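PDB 4YWF: AbyA5 from Verrucosispora maris, which catalyses acetate elimination in spirotetronate biosynthesis as an esterase-like lyase of the alpha/beta-hydrolase superfamily. Local coordinates for residues 87-92 / 261-266; 152-157 / 178-183; 185-190 / 265-270. The protein carries 4 engineered substitutions. One frame throughout, in Å; residues are numbered along the deposited sequence.

How the contacts relate
Along the chain the segments come in the order 87-92, 152-157, 178-183, 185-190, 261-266 and 265-270. Contacts 1 and 3 both end on helix 258-268 and share Ala265 and Arg266; their centres lie about 11 Å apart. The centre of contact 2 is about 11 Å from that of contact 1 and about 13 Å from that of contact 3. Contact 2 joins the loops that follow the neighbouring parallel strands 143-148 and 171-174. Arg87 of contact 1 probably hydrogen-bonds to Val152 of contact 2, and Pro178 packs on the start of 185-190. The three contacts thus tie the loop between helices 76-87 and 94-111, the loops of the alpha/beta-hydrolase sheet and helix 258-268 into one packed region.

Contact 1: 87-92 / 261-266; sequences RFPFVD and VDTLAR
Thr263 OG1 is hydrogen-bonded to Val259 O one helical turn back. The same oxygen also meets the loop 87-92: Phe90 CD1 lies 3.5 Å from Thr263 OG1, and Pro89 CB is 4.0 Å from it. Phe90 carries most of the contact. Its CG stands between the backbone N and the carbonyl carbon (chi1 73°), and the ring enters between Thr263 and Arg266. Arg266 CB sits over one ring face, a CH-pi contact of 3.8 Å to the Phe90 centroid. In the alpha/beta-hydrolase fold, cap insertions commonly follow the strand that corresponds to 233-239, and helix 258-268 lies in that position. The loop it meets here joins helices 76-87 and 94-111, which come before the first strand of the sheet. The Arg266 chain bends at chi2 and chi3 and brings its guanidinium back to the ring. Phe90 CE2 then sits beneath one guanidinium face, 3.5 Å from Arg266 CZ, with the two planes 69° apart. Arg266 NH1 is 3.2 Å from Val91 O, but the angle is too poor for a hydrogen bond. Asp92 is engaged with Arg96 and Met20 N instead of Arg266.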
loop_
_atom_site.group_PDB
_atom_site.type_symbol
_atom_site.label_atom_id
_atom_site.label_comp_id
_atom_site.label_asym_id
_atom_site.label_seq_id
_atom_site.Cartn_x
_atom_site.Cartn_y
_atom_site.Cartn_z
ATOM N N ARG A 87 8.411 -13.736 -1.090
ATOM C CA ARG A 87 7.601 -13.433 -2.265
ATOM C C ARG A 87 7.929 -12.060 -2.903
ATOM O O ARG A 87 7.633 -11.836 -4.051
ATOM C CB ARG A 87 6.105 -13.543 -1.845
ATOM C CG ARG A 87 5.150 -12.672 -2.593
ATOM C CD ARG A 87 4.501 -11.503 -1.875
ATOM N NE ARG A 87 5.252 -10.450 -1.224
ATOM C CZ ARG A 87 5.408 -9.179 -1.622
ATOM N NH1 ARG A 87 4.996 -8.694 -2.827
ATOM N NH2 ARG A 87 6.043 -8.371 -0.780
ATOM N N PHE A 88 8.535 -11.143 -2.148
ATOM C CA PHE A 88 8.953 -9.837 -2.654
ATOM C C PHE A 88 9.910 -10.022 -3.810
ATOM O O PHE A 88 10.775 -10.906 -3.736
ATOM C CB PHE A 88 9.646 -9.093 -1.544
ATOM C CG PHE A 88 10.218 -7.766 -1.917
ATOM C CD1 PHE A 88 11.514 -7.681 -2.440
ATOM C CD2 PHE A 88 9.530 -6.599 -1.644
ATOM C CE1 PHE A 88 12.086 -6.458 -2.739
ATOM C CE2 PHE A 88 10.084 -5.381 -1.960
ATOM C CZ PHE A 88 11.371 -5.304 -2.511
ATOM N N PRO A 89 9.797 -9.189 -4.869
ATOM C CA PRO A 89 8.900 -8.024 -5.021
ATOM C C PRO A 89 7.482 -8.353 -5.566
ATOM O O PRO A 89 6.541 -7.561 -5.431
ATOM C CB PRO A 89 9.719 -7.126 -5.937
ATOM C CG PRO A 89 10.410 -8.153 -6.914
ATOM C CD PRO A 89 10.764 -9.294 -5.991
ATOM N N PHE A 90 7.321 -9.523 -6.178
ATOM C CA PHE A 90 6.048 -10.005 -6.733
ATOM C C PHE A 90 6.225 -11.459 -7.221
ATOM O O PHE A 90 7.320 -11.904 -7.521
ATOM C CB PHE A 90 5.494 -9.134 -7.893
ATOM C CG PHE A 90 6.242 -9.278 -9.175
ATOM C CD1 PHE A 90 7.387 -8.497 -9.420
ATOM C CD2 PHE A 90 5.805 -10.148 -10.144
ATOM C CE1 PHE A 90 8.111 -8.615 -10.608
ATOM C CE2 PHE A 90 6.510 -10.264 -11.325
ATOM C CZ PHE A 90 7.674 -9.516 -11.550
ATOM N N VAL A 91 5.131 -12.193 -7.275
ATOM C CA VAL A 91 5.198 -13.626 -7.474
ATOM C C VAL A 91 5.499 -13.942 -8.929
ATOM O O VAL A 91 4.714 -13.634 -9.803
ATOM C CB VAL A 91 3.906 -14.323 -7.022
ATOM C CG1 VAL A 91 3.871 -15.796 -7.462
ATOM C CG2 VAL A 91 3.784 -14.247 -5.513
ATOM N N ASP A 92 6.679 -14.516 -9.176
ATOM C CA ASP A 92 7.159 -14.806 -10.537
ATOM C C ASP A 92 7.702 -16.211 -10.706
ATOM O O ASP A 92 8.341 -16.538 -11.725
ATOM C CB ASP A 92 8.263 -13.782 -10.922
ATOM C CG ASP A 92 9.574 -13.967 -10.148
ATOM O OD1 ASP A 92 9.655 -14.672 -9.094
ATOM O OD2 ASP A 92 10.545 -13.347 -10.590
ATOM N N VAL A 261 10.464 -1.016 -12.229
ATOM C CA VAL A 261 9.974 -1.119 -13.620
ATOM C C VAL A 261 9.301 -2.469 -13.932
ATOM O O VAL A 261 8.255 -2.532 -14.625
ATOM C CB VAL A 261 11.127 -0.937 -14.647
ATOM C CG1 VAL A 261 10.626 -1.084 -16.100
ATOM C CG2 VAL A 261 11.862 0.396 -14.449
ATOM N N ASP A 262 9.966 -3.536 -13.481
ATOM C CA ASP A 262 9.543 -4.930 -13.770
ATOM C C ASP A 262 8.272 -5.228 -13.036
ATOM O O ASP A 262 7.334 -5.799 -13.598
ATOM C CB ASP A 262 10.596 -5.907 -13.298
ATOM C CG ASP A 262 11.691 -6.167 -14.333
ATOM O OD1 ASP A 262 11.451 -6.036 -15.557
ATOM O OD2 ASP A 262 12.801 -6.529 -13.903
ATOM N N THR A 263 8.236 -4.830 -11.760
ATOM C CA THR A 263 6.961 -4.921 -11.009
ATOM C C THR A 263 5.832 -4.190 -11.676
ATOM O O THR A 263 4.720 -4.718 -11.838
ATOM C CB THR A 263 7.146 -4.376 -9.585
ATOM O OG1 THR A 263 8.163 -5.125 -8.979
ATOM C CG2 THR A 263 5.901 -4.495 -8.764
ATOM N N LEU A 264 6.087 -2.946 -12.076
ATOM C CA LEU A 264 5.009 -2.172 -12.721
ATOM C C LEU A 264 4.507 -2.849 -13.969
ATOM O O LEU A 264 3.308 -2.876 -14.249
ATOM C CB LEU A 264 5.485 -0.761 -13.116
ATOM C CG LEU A 264 5.200 0.461 -12.236
ATOM C CD1 LEU A 264 5.440 1.730 -13.071
ATOM C CD2 LEU A 264 3.778 0.507 -11.660
ATOM N N ALA A 265 5.446 -3.343 -14.765
ATOM C CA ALA A 265 5.099 -4.101 -15.939
ATOM C C ALA A 265 4.280 -5.349 -15.556
ATOM O O ALA A 265 3.279 -5.628 -16.194
ATOM C CB ALA A 265 6.347 -4.466 -16.706
ATOM N N ARG A 266 4.649 -6.065 -14.486
ATOM C CA ARG A 266 3.832 -7.244 -14.098
ATOM C C ARG A 266 2.444 -6.784 -13.698
ATOM O O ARG A 266 1.431 -7.224 -14.241
ATOM C CB ARG A 266 4.434 -8.038 -12.925
ATOM C CG ARG A 266 3.460 -9.112 -12.389
ATOM C CD ARG A 266 3.076 -10.179 -13.446
ATOM N NE ARG A 266 4.285 -10.882 -13.949
ATOM C CZ ARG A 266 4.676 -12.135 -13.656
ATOM N NH1 ARG A 266 3.959 -12.949 -12.865
ATOM N NH2 ARG A 266 5.821 -12.572 -14.178
#

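Contact 2: 152-157 / 178-183; sequences VSIKEQ and PGVGEN
Lys155 NZ is ringed by three carboxylates, those of Glu156, Glu182 and Glu176. The bond from Lys155 NZ to Glu182 OE1 crosses the contact and is modelled at 2.5 Å, a length short enough to be doubtful in detail. The two loops follow strands 143-148 and 171-174, parallel neighbours in the alpha/beta-hydrolase sheet, so they lie at the strand ends where this fold usually places its active site. Lys155 runs extended to CE and then turns at chi4 (-52°), which brings the ammonium group between the acids. Glu156 OE2 receives Lys155 NZ on its syn side at 2.9 Å, 16° out of the carboxylate plane. This oxygen also accepts from Trp132 NE1. Glu156 OE2 and Glu182 OE1 are 4.1 Å apart, their carboxylates turned 61° against each other, and the lysine charge between them probably offsets their repulsion. A methionine in place of Lys155 would probably leave the carboxylates of Glu156, Glu176 and Glu182 without the ammonium group they share, their mutual repulsion less offset.

The type II' beta turn from Val180 to Asn183 carries Glu182 and also presents Val180 and Gly181 to Ile154. Gly181 suits it with positive phi, and Ile154 CG2 packs 3.6 Å from Gly181 CA, so that a CB on this residue would be tight against it. Ile154 also reaches helix 76-87 at Asn84 and Arg87. Val180 CG1 lies 3.9 Å from Ile154 CG2 and rests on the backbone at Ser153 O, 3.3 Å away.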
loop_
_atom_site.group_PDB
_atom_site.type_symbol
_atom_site.label_atom_id
_atom_site.label_comp_id
_atom_site.label_asym_id
_atom_site.label_seq_id
_atom_site.Cartn_x
_atom_site.Cartn_y
_atom_site.Cartn_z
ATOM N N VAL A 152 4.788 -3.135 -4.172
ATOM C CA VAL A 152 5.404 -4.340 -3.618
ATOM C C VAL A 152 4.824 -4.748 -2.248
ATOM O O VAL A 152 5.173 -5.799 -1.732
ATOM C CB VAL A 152 6.966 -4.304 -3.577
ATOM C CG1 VAL A 152 7.547 -4.253 -4.996
ATOM C CG2 VAL A 152 7.497 -3.172 -2.703
ATOM N N SER A 153 3.922 -3.942 -1.691
ATOM C CA SER A 153 3.383 -4.112 -0.308
ATOM C C SER A 153 2.102 -4.961 -0.294
ATOM O O SER A 153 1.065 -4.522 -0.763
ATOM C CB SER A 153 3.060 -2.756 0.327
ATOM O OG SER A 153 4.242 -1.950 0.499
ATOM N N ILE A 154 2.180 -6.158 0.264
ATOM C CA ILE A 154 0.996 -6.973 0.503
ATOM C C ILE A 154 0.319 -6.592 1.805
ATOM O O ILE A 154 0.914 -5.990 2.661
ATOM C CB ILE A 154 1.288 -8.498 0.497
ATOM C CG1 ILE A 154 2.207 -8.873 1.666
ATOM C CG2 ILE A 154 1.735 -8.925 -0.883
ATOM C CD1 ILE A 154 2.203 -10.367 1.967
ATOM N N LYS A 155 -0.934 -6.985 1.933
ATOM C CA LYS A 155 -1.836 -6.423 2.949
ATOM C C LYS A 155 -1.505 -6.993 4.343
ATOM O O LYS A 155 -1.797 -6.385 5.402
ATOM C CB LYS A 155 -3.300 -6.748 2.554
ATOM C CG LYS A 155 -3.607 -8.240 2.340
ATOM C CD LYS A 155 -5.012 -8.520 1.765
ATOM C CE LYS A 155 -5.295 -10.023 1.695
ATOM N NZ LYS A 155 -4.257 -10.835 0.992
ATOM N N GLU A 156 -0.835 -8.137 4.344
ATOM C CA GLU A 156 -0.377 -8.746 5.553
ATOM C C GLU A 156 0.737 -7.931 6.201
ATOM O O GLU A 156 1.015 -8.118 7.377
ATOM C CB GLU A 156 0.076 -10.204 5.294
ATOM C CG GLU A 156 -1.126 -11.167 5.062
ATOM C CD GLU A 156 -1.642 -11.135 3.633
ATOM O OE1 GLU A 156 -0.924 -10.615 2.706
ATOM O OE2 GLU A 156 -2.775 -11.593 3.424
ATOM N N GLN A 157 1.312 -6.968 5.485
ATOM C CA GLN A 157 2.324 -6.100 6.081
ATOM C C GLN A 157 1.673 -5.198 7.132
ATOM O O GLN A 157 2.270 -4.872 8.163
ATOM C CB GLN A 157 2.938 -5.205 4.979
ATOM C CG GLN A 157 4.409 -4.869 5.174
ATOM C CD GLN A 157 4.845 -3.645 4.370
ATOM O OE1 GLN A 157 4.581 -3.538 3.166
ATOM N NE2 GLN A 157 5.520 -2.715 5.035
ATOM N N PRO A 178 -3.944 -3.805 -7.315
ATOM C CA PRO A 178 -4.186 -4.793 -8.375
ATOM C C PRO A 178 -2.907 -5.464 -8.725
ATOM O O PRO A 178 -1.900 -4.783 -8.968
ATOM C CB PRO A 178 -4.691 -3.928 -9.553
ATOM C CG PRO A 178 -5.348 -2.764 -8.904
ATOM C CD PRO A 178 -4.557 -2.490 -7.669
ATOM N N GLY A 179 -2.908 -6.795 -8.674
ATOM C CA GLY A 179 -1.777 -7.550 -9.028
ATOM C C GLY A 179 -0.867 -7.897 -7.885
ATOM O O GLY A 179 0.056 -8.685 -8.080
ATOM N N VAL A 180 -1.063 -7.276 -6.704
ATOM C CA VAL A 180 -0.218 -7.461 -5.576
ATOM C C VAL A 180 -0.894 -8.505 -4.687
ATOM O O VAL A 180 -2.114 -8.455 -4.496
ATOM C CB VAL A 180 -0.025 -6.125 -4.816
ATOM C CG1 VAL A 180 0.735 -6.295 -3.542
ATOM C CG2 VAL A 180 0.669 -5.085 -5.693
ATOM N N GLY A 181 -0.090 -9.469 -4.177
ATOM C CA GLY A 181 -0.566 -10.449 -3.240
ATOM C C GLY A 181 -1.688 -11.271 -3.842
ATOM O O GLY A 181 -1.523 -11.871 -4.926
ATOM N N GLU A 182 -2.866 -11.225 -3.196
ATOM C CA GLU A 182 -3.977 -11.987 -3.618
ATOM C C GLU A 182 -4.929 -11.161 -4.491
ATOM O O GLU A 182 -5.985 -11.684 -4.902
ATOM C CB GLU A 182 -4.765 -12.522 -2.416
ATOM C CG GLU A 182 -3.975 -13.299 -1.385
ATOM C CD GLU A 182 -4.915 -13.834 -0.333
ATOM O OE1 GLU A 182 -5.301 -13.074 0.622
ATOM O OE2 GLU A 182 -5.291 -15.038 -0.468
ATOM N N ASN A 183 -4.616 -9.882 -4.747
ATOM C CA ASN A 183 -5.525 -9.062 -5.496
ATOM C C ASN A 183 -5.321 -9.422 -6.959
ATOM O O ASN A 183 -4.250 -9.206 -7.516
ATOM C CB ASN A 183 -5.249 -7.580 -5.214
ATOM C CG ASN A 183 -6.118 -6.623 -6.048
ATOM O OD1 ASN A 183 -6.584 -6.949 -7.152
ATOM N ND2 ASN A 183 -6.302 -5.437 -5.544
#

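Contact 3: 185-190 / 265-270; sequences LRYDLD and ARLTQT
Tyr187 and Leu267 make the tight, buried side of the contact, while Arg186 and Gln269 meet on the solvent side. The site is the C-terminal end of helix 258-268, closed by a Schellman motif in which Gln269 takes positive phi. The helix end faces the loop between strand 171-174 and helix 194-201 of the alpha/beta-hydrolase fold. Tyr187 N donates to Leu267 O at 3.2 Å in a nearly straight bond (162°), coming from above the carbonyl plane. With CG anti to the backbone N (chi1 -177°), the Tyr187 ring is carried across Leu267 and Thr268 at a slant. Leu267 CB meets the ring edge, and Thr268 CG2 is 3.9 Å from Tyr187 CD2. The rings of Tyr187 and Trp282 meet edge-to-face. Tyr187 O is buried without a hydrogen-bond partner and has a CA-H...O contact with Thr268 CA at 3.5 Å.

On the looser side the Arg186 chain crosses Gln269 at about a right angle, with Arg186 CB 3.5 Å from Gln269 NE2. The guanidinium turns back to Asp188, Arg186 NH2 donating to Asp188 OD2. A water bridges the segments: it donates to Leu185 O and Leu267 O and accepts from Gln269 NE2 at 2.8 Å.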
loop_
_atom_site.group_PDB
_atom_site.type_symbol
_atom_site.label_atom_id
_atom_site.label_comp_id
_atom_site.label_asym_id
_atom_site.label_seq_id
_atom_site.Cartn_x
_atom_site.Cartn_y
_atom_site.Cartn_z
ATOM N N LEU A 185 -6.741 -8.386 -9.804
ATOM C CA LEU A 185 -7.046 -7.441 -10.859
ATOM C C LEU A 185 -5.811 -6.973 -11.638
ATOM O O LEU A 185 -4.671 -7.031 -11.167
ATOM C CB LEU A 185 -7.729 -6.213 -10.274
ATOM C CG LEU A 185 -9.032 -6.383 -9.489
ATOM C CD1 LEU A 185 -9.214 -5.181 -8.587
ATOM C CD2 LEU A 185 -10.247 -6.577 -10.396
ATOM N N ARG A 186 -6.076 -6.420 -12.821
ATOM C CA ARG A 186 -5.033 -5.740 -13.566
ATOM C C ARG A 186 -5.008 -4.272 -13.056
ATOM O O ARG A 186 -6.035 -3.715 -12.768
ATOM C CB ARG A 186 -5.307 -5.845 -15.067
ATOM C CG ARG A 186 -4.171 -5.314 -15.947
ATOM C CD ARG A 186 -4.577 -5.260 -17.416
ATOM N NE ARG A 186 -5.840 -4.545 -17.582
ATOM C CZ ARG A 186 -6.570 -4.498 -18.699
ATOM N NH1 ARG A 186 -6.177 -5.128 -19.806
ATOM N NH2 ARG A 186 -7.704 -3.782 -18.717
ATOM N N TYR A 187 -3.820 -3.743 -12.845
ATOM C CA TYR A 187 -3.592 -2.344 -12.561
ATOM C C TYR A 187 -3.715 -1.603 -13.920
ATOM O O TYR A 187 -2.933 -1.773 -14.775
ATOM C CB TYR A 187 -2.215 -2.210 -11.914
ATOM C CG TYR A 187 -1.743 -0.849 -11.434
ATOM C CD1 TYR A 187 -2.613 0.195 -11.075
ATOM C CD2 TYR A 187 -0.401 -0.622 -11.340
ATOM C CE1 TYR A 187 -2.101 1.449 -10.679
ATOM C CE2 TYR A 187 0.089 0.583 -10.945
ATOM C CZ TYR A 187 -0.727 1.598 -10.639
ATOM O OH TYR A 187 -0.044 2.721 -10.239
ATOM N N ASP A 188 -4.775 -0.847 -14.097
ATOM C CA ASP A 188 -5.030 -0.207 -15.332
ATOM C C ASP A 188 -5.708 1.120 -15.007
ATOM O O ASP A 188 -5.827 1.492 -13.831
ATOM C CB ASP A 188 -5.922 -1.094 -16.213
ATOM C CG ASP A 188 -7.321 -1.410 -15.596
ATOM O OD1 ASP A 188 -7.879 -0.629 -14.756
ATOM O OD2 ASP A 188 -7.901 -2.466 -15.995
ATOM N N LEU A 189 -6.169 1.802 -16.060
ATOM C CA LEU A 189 -6.692 3.174 -15.964
ATOM C C LEU A 189 -7.977 3.318 -15.122
ATOM O O LEU A 189 -8.407 4.450 -14.868
ATOM C CB LEU A 189 -6.921 3.733 -17.389
ATOM N N ASP A 190 -8.613 2.191 -14.767
ATOM C CA ASP A 190 -9.855 2.165 -13.994
ATOM C C ASP A 190 -9.680 1.681 -12.541
ATOM O O ASP A 190 -10.637 1.643 -11.758
ATOM C CB ASP A 190 -10.888 1.286 -14.692
ATOM C CG ASP A 190 -11.427 1.926 -15.981
ATOM O OD1 ASP A 190 -11.335 3.162 -16.098
ATOM O OD2 ASP A 190 -11.926 1.189 -16.889
ATOM N N ALA A 265 5.446 -3.343 -14.765
ATOM C CA ALA A 265 5.099 -4.101 -15.939
ATOM C C ALA A 265 4.280 -5.349 -15.556
ATOM O O ALA A 265 3.279 -5.628 -16.194
ATOM C CB ALA A 265 6.347 -4.466 -16.706
ATOM N N ARG A 266 4.649 -6.065 -14.486
ATOM C CA ARG A 266 3.832 -7.244 -14.098
ATOM C C ARG A 266 2.444 -6.784 -13.698
ATOM O O ARG A 266 1.431 -7.224 -14.241
ATOM C CB ARG A 266 4.434 -8.038 -12.925
ATOM C CG ARG A 266 3.460 -9.112 -12.389
ATOM C CD ARG A 266 3.076 -10.179 -13.446
ATOM N NE ARG A 266 4.285 -10.882 -13.949
ATOM C CZ ARG A 266 4.676 -12.135 -13.656
ATOM N NH1 ARG A 266 3.959 -12.949 -12.865
ATOM N NH2 ARG A 266 5.821 -12.572 -14.178
ATOM N N LEU A 267 2.368 -5.847 -12.756
ATOM C CA LEU A 267 1.022 -5.430 -12.324
ATOM C C LEU A 267 0.123 -4.916 -13.430
ATOM O O LEU A 267 -1.065 -5.199 -13.436
ATOM C CB LEU A 267 1.059 -4.404 -11.168
ATOM C CG LEU A 267 1.974 -4.653 -9.997
ATOM C CD1 LEU A 267 1.848 -3.488 -9.071
ATOM C CD2 LEU A 267 1.734 -5.975 -9.244
ATOM N N THR A 268 0.665 -4.094 -14.330
ATOM C CA THR A 268 -0.103 -3.617 -15.481
ATOM C C THR A 268 -0.266 -4.652 -16.585
ATOM O O THR A 268 -1.032 -4.428 -17.538
ATOM C CB THR A 268 0.543 -2.369 -16.104
ATOM O OG1 THR A 268 1.908 -2.644 -16.532
ATOM C CG2 THR A 268 0.527 -1.231 -15.040
ATOM N N GLN A 269 0.469 -5.767 -16.487
ATOM C CA GLN A 269 0.439 -6.803 -17.493
ATOM C C GLN A 269 0.924 -6.244 -18.833
ATOM O O GLN A 269 0.300 -6.410 -19.850
ATOM C CB GLN A 269 -0.960 -7.404 -17.608
ATOM C CG GLN A 269 -1.288 -8.209 -16.349
ATOM C CD GLN A 269 -2.727 -8.603 -16.262
ATOM O OE1 GLN A 269 -3.370 -8.849 -17.270
ATOM N NE2 GLN A 269 -3.262 -8.649 -15.029
ATOM N N THR A 270 2.081 -5.599 -18.795
ATOM C CA THR A 270 2.727 -5.074 -19.985
ATOM C C THR A 270 4.111 -5.577 -19.919
ATOM O O THR A 270 4.309 -6.541 -19.249
ATOM C CB THR A 270 2.645 -3.544 -20.045
ATOM O OG1 THR A 270 3.231 -2.959 -18.885
ATOM C CG2 THR A 270 1.232 -3.146 -20.184
HETATM O O HOH W 1 -2.250 -7.803 -12.579
#